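Side-chain contacts in beta-porphyranase (Bacteroides plebeius, PDB 4AWD), which hydrolyses the sulfated red-seaweed polysaccharide porphyran at the (1->4) linkages between beta-D-galactose and alpha-L-galactose-6-sulfate: residues A[34-39]-A[46-51]; A[144-149]-A[290-295]; A[253-258]-A[263-268]. One frame throughout, in Å; residues are numbered along the deposited sequence.

Interaction 1: A[34-39]-A[46-51]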
loop_
_atom_site.group_PDB
_atom_site.type_symbol
_atom_site.label_atom_id
_atom_site.label_comp_id
_atom_site.label_asym_id
_atom_site.label_seq_id
_atom_site.Cartn_x
_atom_site.Cartn_y
_atom_site.Cartn_z
ATOM N N GLU A 34 8.329 -21.041 5.829
ATOM C CA GLU A 34 7.223 -21.951 6.095
ATOM C C GLU A 34 5.942 -21.535 5.354
ATOM O O GLU A 34 5.175 -22.396 4.926
ATOM C CB GLU A 34 6.991 -22.049 7.608
ATOM C CG GLU A 34 5.805 -22.922 8.053
ATOM C CD GLU A 34 5.983 -24.428 7.774
ATOM O OE1 GLU A 34 7.140 -24.927 7.685
ATOM O OE2 GLU A 34 4.942 -25.119 7.650
ATOM N N HIS A 35 5.731 -20.227 5.187
ATOM C CA HIS A 35 4.544 -19.696 4.504
ATOM C C HIS A 35 4.472 -20.001 2.986
ATOM O O HIS A 35 3.427 -19.802 2.366
ATOM C CB HIS A 35 4.403 -18.183 4.764
ATOM C CG HIS A 35 3.100 -17.597 4.298
ATOM N ND1 HIS A 35 1.874 -18.022 4.772
ATOM C CD2 HIS A 35 2.834 -16.609 3.410
ATOM C CE1 HIS A 35 0.911 -17.330 4.188
ATOM N NE2 HIS A 35 1.467 -16.469 3.353
ATOM N N ILE A 36 5.566 -20.493 2.397
ATOM C CA ILE A 36 5.587 -20.878 0.976
ATOM C C ILE A 36 4.526 -21.947 0.632
ATOM O O ILE A 36 3.947 -21.916 -0.460
ATOM C CB ILE A 36 7.026 -21.270 0.505
ATOM C CG1 ILE A 36 7.947 -20.047 0.588
ATOM C CG2 ILE A 36 7.038 -21.832 -0.934
ATOM C CD1 ILE A 36 9.444 -20.368 0.485
ATOM N N LYS A 37 4.259 -22.858 1.570
ATOM C CA LYS A 37 3.112 -23.782 1.504
ATOM C C LYS A 37 1.847 -23.131 0.958
ATOM O O LYS A 37 1.097 -23.760 0.216
ATOM C CB LYS A 37 2.692 -24.208 2.906
ATOM C CG LYS A 37 3.579 -25.132 3.661
ATOM C CD LYS A 37 2.866 -25.563 4.958
ATOM C CE LYS A 37 2.206 -24.383 5.663
ATOM N NZ LYS A 37 1.971 -24.639 7.112
ATOM N N ASN A 38 1.591 -21.895 1.402
ATOM C CA ASN A 38 0.331 -21.196 1.150
ATOM C C ASN A 38 0.295 -20.372 -0.132
ATOM O O ASN A 38 -0.769 -19.964 -0.578
ATOM C CB ASN A 38 -0.026 -20.303 2.336
ATOM C CG ASN A 38 -0.236 -21.085 3.611
ATOM O OD1 ASN A 38 -1.040 -22.007 3.653
ATOM N ND2 ASN A 38 0.492 -20.721 4.661
ATOM N N LEU A 39 1.460 -20.120 -0.712
ATOM C CA LEU A 39 1.548 -19.380 -1.965
ATOM C C LEU A 39 0.943 -20.186 -3.122
ATOM O O LEU A 39 0.815 -21.411 -3.028
ATOM C CB LEU A 39 3.010 -18.957 -2.254
ATOM C CG LEU A 39 3.482 -17.604 -1.696
ATOM C CD1 LEU A 39 2.932 -17.277 -0.294
ATOM C CD2 LEU A 39 5.008 -17.477 -1.687
ATOM N N TYR A 46 10.559 -23.515 -11.530
ATOM C CA TYR A 46 10.888 -22.440 -10.590
ATOM C C TYR A 46 10.460 -22.762 -9.158
ATOM O O TYR A 46 9.683 -23.679 -8.935
ATOM C CB TYR A 46 10.302 -21.107 -11.077
ATOM C CG TYR A 46 10.910 -20.619 -12.371
ATOM C CD1 TYR A 46 10.523 -21.163 -13.597
ATOM C CD2 TYR A 46 11.880 -19.621 -12.374
ATOM C CE1 TYR A 46 11.089 -20.726 -14.792
ATOM C CE2 TYR A 46 12.456 -19.176 -13.561
ATOM C CZ TYR A 46 12.059 -19.735 -14.769
ATOM O OH TYR A 46 12.617 -19.291 -15.953
ATOM N N LYS A 47 10.984 -22.016 -8.192
ATOM C CA LYS A 47 10.589 -22.167 -6.782
ATOM C C LYS A 47 10.513 -20.798 -6.086
ATOM O O LYS A 47 11.256 -19.868 -6.423
ATOM C CB LYS A 47 11.565 -23.090 -6.026
ATOM C CG LYS A 47 12.995 -22.562 -6.009
ATOM C CD LYS A 47 13.899 -23.251 -4.997
ATOM C CE LYS A 47 15.349 -22.850 -5.241
ATOM N NZ LYS A 47 16.291 -23.541 -4.338
ATOM N N TRP A 48 9.622 -20.684 -5.111
ATOM C CA TRP A 48 9.523 -19.454 -4.350
ATOM C C TRP A 48 10.672 -19.381 -3.353
ATOM O O TRP A 48 11.013 -20.375 -2.698
ATOM C CB TRP A 48 8.171 -19.333 -3.632
ATOM C CG TRP A 48 6.980 -19.118 -4.551
ATOM C CD1 TRP A 48 5.984 -20.018 -4.834
ATOM C CD2 TRP A 48 6.655 -17.918 -5.286
ATOM N NE1 TRP A 48 5.078 -19.460 -5.726
ATOM C CE2 TRP A 48 5.467 -18.173 -6.008
ATOM C CE3 TRP A 48 7.271 -16.664 -5.425
ATOM C CZ2 TRP A 48 4.866 -17.207 -6.823
ATOM C CZ3 TRP A 48 6.652 -15.693 -6.242
ATOM C CH2 TRP A 48 5.467 -15.989 -6.936
ATOM N N VAL A 49 11.260 -18.187 -3.252
ATOM C CA VAL A 49 12.384 -17.929 -2.374
ATOM C C VAL A 49 12.140 -16.611 -1.610
ATOM O O VAL A 49 11.690 -15.612 -2.196
ATOM C CB VAL A 49 13.685 -17.921 -3.211
ATOM C CG1 VAL A 49 14.574 -16.733 -2.893
ATOM C CG2 VAL A 49 14.438 -19.277 -3.078
ATOM N N VAL A 50 12.408 -16.611 -0.304
ATOM C CA VAL A 50 12.159 -15.434 0.502
ATOM C C VAL A 50 12.975 -14.254 -0.043
ATOM O O VAL A 50 14.163 -14.388 -0.324
ATOM C CB VAL A 50 12.499 -15.667 1.986
ATOM C CG1 VAL A 50 12.348 -14.373 2.778
ATOM C CG2 VAL A 50 11.619 -16.726 2.574
ATOM N N ASN A 51 12.324 -13.106 -0.221
ATOM C CA ASN A 51 13.067 -11.873 -0.467
ATOM C C ASN A 51 13.230 -11.151 0.867
ATOM O O ASN A 51 12.290 -10.533 1.362
ATOM C CB ASN A 51 12.361 -10.989 -1.499
ATOM C CG ASN A 51 13.275 -9.911 -2.076
ATOM O OD1 ASN A 51 14.201 -9.432 -1.419
ATOM N ND2 ASN A 51 13.011 -9.527 -3.320
#

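Interaction 2: A[144-149]-A[290-295]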
loop_
_atom_site.group_PDB
_atom_site.type_symbol
_atom_site.label_atom_id
_atom_site.label_comp_id
_atom_site.label_asym_id
_atom_site.label_seq_id
_atom_site.Cartn_x
_atom_site.Cartn_y
_atom_site.Cartn_z
ATOM N N LEU A 144 -10.198 0.623 13.592
ATOM C CA LEU A 144 -11.635 0.925 13.638
ATOM C C LEU A 144 -11.803 2.442 13.583
ATOM O O LEU A 144 -12.087 3.114 14.577
ATOM C CB LEU A 144 -12.308 0.317 14.873
ATOM C CG LEU A 144 -13.844 0.128 14.802
ATOM C CD1 LEU A 144 -14.241 -0.883 13.757
ATOM C CD2 LEU A 144 -14.445 -0.280 16.148
ATOM N N THR A 145 -11.654 2.960 12.373
ATOM C CA THR A 145 -11.346 4.349 12.161
ATOM C C THR A 145 -11.692 4.654 10.711
ATOM O O THR A 145 -11.730 3.735 9.886
ATOM C CB THR A 145 -9.826 4.535 12.441
ATOM O OG1 THR A 145 -9.625 5.159 13.724
ATOM C CG2 THR A 145 -9.128 5.298 11.370
ATOM N N THR A 146 -11.958 5.927 10.407
ATOM C CA THR A 146 -12.195 6.358 9.037
ATOM C C THR A 146 -10.913 6.781 8.300
ATOM O O THR A 146 -10.974 7.476 7.276
ATOM C CB THR A 146 -13.192 7.532 8.969
ATOM O OG1 THR A 146 -12.808 8.531 9.911
ATOM C CG2 THR A 146 -14.643 7.079 9.234
ATOM N N MET A 147 -9.761 6.376 8.830
ATOM C CA MET A 147 -8.479 6.503 8.128
ATOM C C MET A 147 -8.081 5.150 7.534
ATOM O O MET A 147 -8.457 4.093 8.054
ATOM C CB MET A 147 -7.384 7.056 9.048
ATOM C CG MET A 147 -7.508 8.552 9.245
ATOM S SD MET A 147 -6.372 9.282 10.434
ATOM C CE MET A 147 -4.795 9.070 9.599
ATOM N N SER A 148 -7.342 5.198 6.434
ATOM C CA SER A 148 -7.041 4.002 5.649
ATOM C C SER A 148 -6.096 3.064 6.388
ATOM O O SER A 148 -5.313 3.502 7.230
ATOM C CB SER A 148 -6.389 4.395 4.323
ATOM O OG SER A 148 -5.132 5.018 4.576
ATOM N N SER A 149 -6.204 1.775 6.072
ATOM C CA SER A 149 -5.179 0.786 6.396
ATOM C C SER A 149 -4.744 0.264 5.041
ATOM O O SER A 149 -5.576 -0.242 4.296
ATOM C CB SER A 149 -5.753 -0.362 7.233
ATOM O OG SER A 149 -6.293 0.106 8.456
ATOM N N ASP A 290 -10.211 12.332 0.665
ATOM C CA ASP A 290 -11.117 13.470 0.428
ATOM C C ASP A 290 -12.571 13.032 0.303
ATOM O O ASP A 290 -13.498 13.828 0.532
ATOM C CB ASP A 290 -10.724 14.245 -0.833
ATOM C CG ASP A 290 -9.360 14.885 -0.725
ATOM O OD1 ASP A 290 -8.840 15.008 0.419
ATOM O OD2 ASP A 290 -8.810 15.277 -1.794
ATOM N N TRP A 291 -12.777 11.771 -0.065
ATOM C CA TRP A 291 -14.136 11.249 -0.246
ATOM C C TRP A 291 -14.720 10.705 1.050
ATOM O O TRP A 291 -15.853 10.229 1.071
ATOM C CB TRP A 291 -14.191 10.220 -1.363
ATOM C CG TRP A 291 -13.129 9.156 -1.305
ATOM C CD1 TRP A 291 -11.968 9.134 -2.013
ATOM C CD2 TRP A 291 -13.146 7.950 -0.520
ATOM N NE1 TRP A 291 -11.258 7.990 -1.725
ATOM C CE2 TRP A 291 -11.958 7.249 -0.809
ATOM C CE3 TRP A 291 -14.053 7.395 0.393
ATOM C CZ2 TRP A 291 -11.645 6.010 -0.210
ATOM C CZ3 TRP A 291 -13.738 6.176 1.000
ATOM C CH2 TRP A 291 -12.545 5.495 0.691
ATOM N N GLU A 292 -13.953 10.794 2.135
ATOM C CA GLU A 292 -14.453 10.463 3.473
ATOM C C GLU A 292 -14.081 11.587 4.432
ATOM O O GLU A 292 -13.123 11.485 5.195
ATOM C CB GLU A 292 -13.919 9.100 3.962
ATOM C CG GLU A 292 -14.400 8.644 5.344
ATOM C CD GLU A 292 -15.919 8.737 5.553
ATOM O OE1 GLU A 292 -16.384 9.817 5.983
ATOM O OE2 GLU A 292 -16.645 7.725 5.338
ATOM N N LYS A 293 -14.860 12.662 4.380
ATOM C CA LYS A 293 -14.568 13.862 5.149
ATOM C C LYS A 293 -14.932 13.758 6.626
ATOM O O LYS A 293 -14.644 14.676 7.388
ATOM C CB LYS A 293 -15.220 15.091 4.500
ATOM N N GLN A 294 -15.548 12.659 7.049
ATOM C CA GLN A 294 -15.750 12.436 8.487
ATOM C C GLN A 294 -14.542 11.721 9.086
ATOM O O GLN A 294 -14.611 10.554 9.514
ATOM C CB GLN A 294 -17.062 11.705 8.787
ATOM C CG GLN A 294 -18.271 12.471 8.262
ATOM C CD GLN A 294 -19.580 11.819 8.613
ATOM O OE1 GLN A 294 -19.784 11.382 9.756
ATOM N NE2 GLN A 294 -20.499 11.759 7.636
ATOM N N VAL A 295 -13.431 12.452 9.071
ATOM C CA VAL A 295 -12.150 12.002 9.578
ATOM C C VAL A 295 -12.253 11.837 11.088
ATOM O O VAL A 295 -13.160 12.406 11.709
ATOM C CB VAL A 295 -11.015 12.997 9.214
ATOM C CG1 VAL A 295 -10.874 13.105 7.701
ATOM C CG2 VAL A 295 -11.272 14.373 9.834
HETATM O O HOH W 1 -10.640 9.742 5.485
#

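Interaction 3: A[253-258]-A[263-268]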
loop_
_atom_site.group_PDB
_atom_site.type_symbol
_atom_site.label_atom_id
_atom_site.label_comp_id
_atom_site.label_asym_id
_atom_site.label_seq_id
_atom_site.Cartn_x
_atom_site.Cartn_y
_atom_site.Cartn_z
ATOM N N VAL A 253 -0.680 -8.525 -12.718
ATOM C CA VAL A 253 -0.630 -8.609 -11.268
ATOM C C VAL A 253 -1.885 -9.343 -10.813
ATOM O O VAL A 253 -2.958 -9.120 -11.361
ATOM C CB VAL A 253 -0.558 -7.214 -10.618
ATOM C CG1 VAL A 253 -0.233 -7.362 -9.162
ATOM C CG2 VAL A 253 0.527 -6.350 -11.279
ATOM N N LYS A 254 -1.739 -10.247 -9.844
ATOM C CA LYS A 254 -2.846 -11.111 -9.402
ATOM C C LYS A 254 -3.026 -11.044 -7.884
ATOM O O LYS A 254 -2.065 -11.207 -7.133
ATOM C CB LYS A 254 -2.604 -12.563 -9.833
ATOM C CG LYS A 254 -2.382 -12.742 -11.335
ATOM C CD LYS A 254 -2.355 -14.224 -11.788
ATOM C CE LYS A 254 -2.328 -14.314 -13.321
ATOM N NZ LYS A 254 -2.207 -15.725 -13.871
ATOM N N PHE A 255 -4.261 -10.851 -7.432
ATOM C CA PHE A 255 -4.503 -10.559 -6.016
ATOM C C PHE A 255 -5.123 -11.694 -5.207
ATOM O O PHE A 255 -5.982 -12.434 -5.696
ATOM C CB PHE A 255 -5.302 -9.262 -5.870
ATOM C CG PHE A 255 -4.630 -8.089 -6.505
ATOM C CD1 PHE A 255 -3.660 -7.383 -5.815
ATOM C CD2 PHE A 255 -4.933 -7.724 -7.821
ATOM C CE1 PHE A 255 -3.000 -6.305 -6.411
ATOM C CE2 PHE A 255 -4.288 -6.644 -8.424
ATOM C CZ PHE A 255 -3.318 -5.926 -7.713
ATOM N N TYR A 256 -4.666 -11.824 -3.964
ATOM C CA TYR A 256 -5.073 -12.920 -3.089
ATOM C C TYR A 256 -5.582 -12.410 -1.749
ATOM O O TYR A 256 -4.967 -11.555 -1.115
ATOM C CB TYR A 256 -3.925 -13.910 -2.889
ATOM C CG TYR A 256 -3.524 -14.608 -4.172
ATOM C CD1 TYR A 256 -2.773 -13.943 -5.154
ATOM C CD2 TYR A 256 -3.909 -15.934 -4.416
ATOM C CE1 TYR A 256 -2.422 -14.569 -6.335
ATOM C CE2 TYR A 256 -3.557 -16.574 -5.607
ATOM C CZ TYR A 256 -2.811 -15.885 -6.556
ATOM O OH TYR A 256 -2.462 -16.510 -7.731
ATOM N N TYR A 257 -6.730 -12.930 -1.351
ATOM C CA TYR A 257 -7.288 -12.647 -0.056
ATOM C C TYR A 257 -7.320 -13.957 0.692
ATOM O O TYR A 257 -7.847 -14.922 0.176
ATOM C CB TYR A 257 -8.709 -12.097 -0.202
ATOM C CG TYR A 257 -9.411 -11.859 1.109
ATOM C CD1 TYR A 257 -8.892 -10.949 2.038
ATOM C CD2 TYR A 257 -10.585 -12.536 1.428
ATOM C CE1 TYR A 257 -9.521 -10.716 3.230
ATOM C CE2 TYR A 257 -11.230 -12.310 2.641
ATOM C CZ TYR A 257 -10.698 -11.393 3.533
ATOM O OH TYR A 257 -11.325 -11.139 4.736
ATOM N N ASP A 258 -6.755 -13.988 1.894
ATOM C CA ASP A 258 -6.654 -15.216 2.693
ATOM C C ASP A 258 -6.174 -16.457 1.884
ATOM O O ASP A 258 -6.643 -17.578 2.078
ATOM C CB ASP A 258 -7.963 -15.467 3.463
ATOM C CG ASP A 258 -8.145 -14.524 4.662
ATOM O OD1 ASP A 258 -7.159 -13.874 5.100
ATOM O OD2 ASP A 258 -9.282 -14.444 5.186
ATOM N N TYR A 263 -8.714 -11.839 -8.293
ATOM C CA TYR A 263 -8.806 -11.356 -9.666
ATOM C C TYR A 263 -7.448 -10.844 -10.144
ATOM O O TYR A 263 -6.494 -10.735 -9.370
ATOM C CB TYR A 263 -9.874 -10.249 -9.816
ATOM C CG TYR A 263 -9.674 -9.096 -8.860
ATOM C CD1 TYR A 263 -8.759 -8.079 -9.149
ATOM C CD2 TYR A 263 -10.386 -9.024 -7.656
ATOM C CE1 TYR A 263 -8.555 -7.016 -8.268
ATOM C CE2 TYR A 263 -10.188 -7.967 -6.773
ATOM C CZ TYR A 263 -9.265 -6.969 -7.090
ATOM O OH TYR A 263 -9.056 -5.927 -6.226
ATOM N N THR A 264 -7.389 -10.520 -11.431
ATOM C CA THR A 264 -6.201 -10.009 -12.090
ATOM C C THR A 264 -6.397 -8.556 -12.502
ATOM O O THR A 264 -7.519 -8.129 -12.823
ATOM C CB THR A 264 -5.930 -10.827 -13.355
ATOM O OG1 THR A 264 -5.734 -12.200 -12.993
ATOM C CG2 THR A 264 -4.703 -10.334 -14.083
ATOM N N ILE A 265 -5.311 -7.789 -12.493
ATOM C CA ILE A 265 -5.315 -6.534 -13.210
ATOM C C ILE A 265 -4.153 -6.506 -14.184
ATOM O O ILE A 265 -3.002 -6.692 -13.788
ATOM C CB ILE A 265 -5.275 -5.294 -12.277
ATOM C CG1 ILE A 265 -6.470 -5.292 -11.314
ATOM C CG2 ILE A 265 -5.235 -4.015 -13.106
ATOM C CD1 ILE A 265 -6.479 -4.135 -10.322
ATOM N N LYS A 266 -4.460 -6.293 -15.460
ATOM C CA LYS A 266 -3.435 -5.980 -16.442
ATOM C C LYS A 266 -3.299 -4.462 -16.463
ATOM O O LYS A 266 -4.218 -3.780 -16.915
ATOM C CB LYS A 266 -3.823 -6.502 -17.831
ATOM C CG LYS A 266 -4.363 -7.949 -17.876
ATOM C CD LYS A 266 -3.288 -9.013 -17.726
ATOM C CE LYS A 266 -2.749 -9.482 -19.079
ATOM N NZ LYS A 266 -1.471 -10.284 -18.927
ATOM N N PRO A 267 -2.175 -3.916 -15.951
ATOM C CA PRO A 267 -2.044 -2.453 -15.947
ATOM C C PRO A 267 -2.017 -1.928 -17.378
ATOM O O PRO A 267 -1.618 -2.657 -18.302
ATOM C CB PRO A 267 -0.700 -2.205 -15.244
ATOM C CG PRO A 267 -0.403 -3.451 -14.502
ATOM C CD PRO A 267 -1.001 -4.564 -15.333
ATOM N N THR A 268 -2.451 -0.683 -17.547
ATOM C CA THR A 268 -2.758 -0.130 -18.862
ATOM C C THR A 268 -1.519 0.043 -19.748
ATOM O O THR A 268 -0.458 0.481 -19.287
ATOM C CB THR A 268 -3.549 1.201 -18.743
ATOM O OG1 THR A 268 -3.682 1.812 -20.033
ATOM C CG2 THR A 268 -2.845 2.152 -17.828
#

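Interaction 1: A[34-39]-A[46-51]
The indole NE1 of W48 gives its hydrogen to the carbonyl oxygen of P40, the residue that follows L39, so the ring's one polar atom is satisfied while L39 closes over its face. L39 CD2 makes a CH-pi contact with the five-membered ring, 4.0 Å from its centroid and 18° off the ring normal. Its nearest ring atom is W48 CG, at 3.8 Å. Leucine suits this place because its branched side chain can set one methyl over an indole face without needing a polar partner. I36 works nearer the strand backbone. Its chi1 of -65° puts CG2 anti to the backbone N and CG1 beside it; CG2 meets W48 CB at 3.8 Å, and CG1 carries CD1 to 3.5 Å from W48 O. A short 3-10 turn sets the two aliphatic residues on the side facing the strand: N38 N bonds to H35 O at 2.9 Å and L39 N to I36 O. W246 meets the indole edge-to-face, and Y317 of strand 308-321 touches both I36 and L39. The contact thus seats the N-terminal lead-in on strand 46-50, which pairs antiparallel with strand 308-321 in the beta-jelly-roll sandwich of family GH16.

Interaction 2: A[144-149]-A[290-295]
T146 and E292 turn their backbone carbonyls toward each other without a direct bond, and one water bridges them, donating to T146 O at 2.9 Å and to E292 O at 3.0 Å. Two irregular loops far apart in sequence are therefore joined by this water and a single direct hydrogen bond. In that bond T146 OG1 donates to Q294 O at 2.7 Å, approaching at a C=O...donor angle of 135° and tilted 17° from the carbonyl plane. The hydroxyl reaches it because chi1 of 48° sets OG1 between the backbone N and the carbonyl carbon. Threonine suits the spot, since one branch makes the bond while its carbon atoms still touch the opposite loop, T146 CB lying 4.0 Å from E292 CG.

The accepting carbonyl is presented by an inverse gamma turn centred on Q294, whose closing bond, V295 N to K293 O, is weak. E292 steadies this turn from inside the same loop: its chain bends at chi2, and OE1 accepts Q294 N at 3.1 Å through its anti lone pair. The second oxygen, OE2, takes the backbone N-H groups of R187 and S188, which probably favours a charged carboxylate in this buried place. R187 NH1 also bonds to Q294 O, so that oxygen has two donors. The 144-149 loop runs from strand 134-141 into strand 149-163, pairing its backbone at S148 with E287, a probable substrate-binding residue. The 290-295 segment lies in the loop between strands 281-285 and 308-321, and its V295 packs on R118 and L119 of strand 117-126.

Interaction 3: A[253-258]-A[263-268]
Y263 and F255 meet through contrasting first torsions: CG of Y263 stands between its backbone N and carbonyl carbon (chi1 54°), whereas CG of F255 is anti to its carbonyl carbon (chi1 -57°). The two rings come together obliquely, planes at 48° and centroids 5.7 Å apart, with F255 CD2 touching Y263 CE1 at 3.7 Å. Farther along the same ring, F255 CE2 meets I265 CD1 at 3.8 Å, so phenylalanine spans two alternate residues of the partner strand, on the same face of the sheet, with a surface that needs no polar partner. Tyrosine adds a hydroxyl, and Y263 OH is held by M203 O. In the backbone, F255 N bonds to Y263 O at 3.0 Å. V253 and I265 form a reciprocal antiparallel pair, I265 N to V253 O at 2.9 Å and V253 N to I265 O at 3.1 Å. The next pair, K254 with T264, is non-hydrogen-bonded and faces the other way; there the extended lysine chain runs beside the threonine, K254 CG 3.8 Å from T264 OG1, while that hydroxyl is engaged by Y261 OH. These residues belong to the beta hairpin of strands 252-257 and 260-265. Strand 241-249 flanks it beside 252-257, and the short strand 225-226 beside 260-265, while S205 and T207 of strand 204-213 pack against F255 and I265.

Interactions 1 and 3 are buried and largely apolar in their side chains, yet interaction 3 adds regular strand pairing whereas interaction 1 has no hydrogen bond across its segments. They lie about 18 Å apart between centres and are related through common neighbours: W246 and P40, the partners of W48 in the first, also touch Y256 of strand 252-257. Interaction 2 is only partly buried and joins loops by a hydroxyl and a water, with a carboxylate bracing one of them, polar chemistry that suits segments without strand bonding. It lies across the chain centre from interaction 1, their centres about 35 Å apart, and the hairpin of interaction 3 falls within the long chain excursion that 144-149 and 290-295 close.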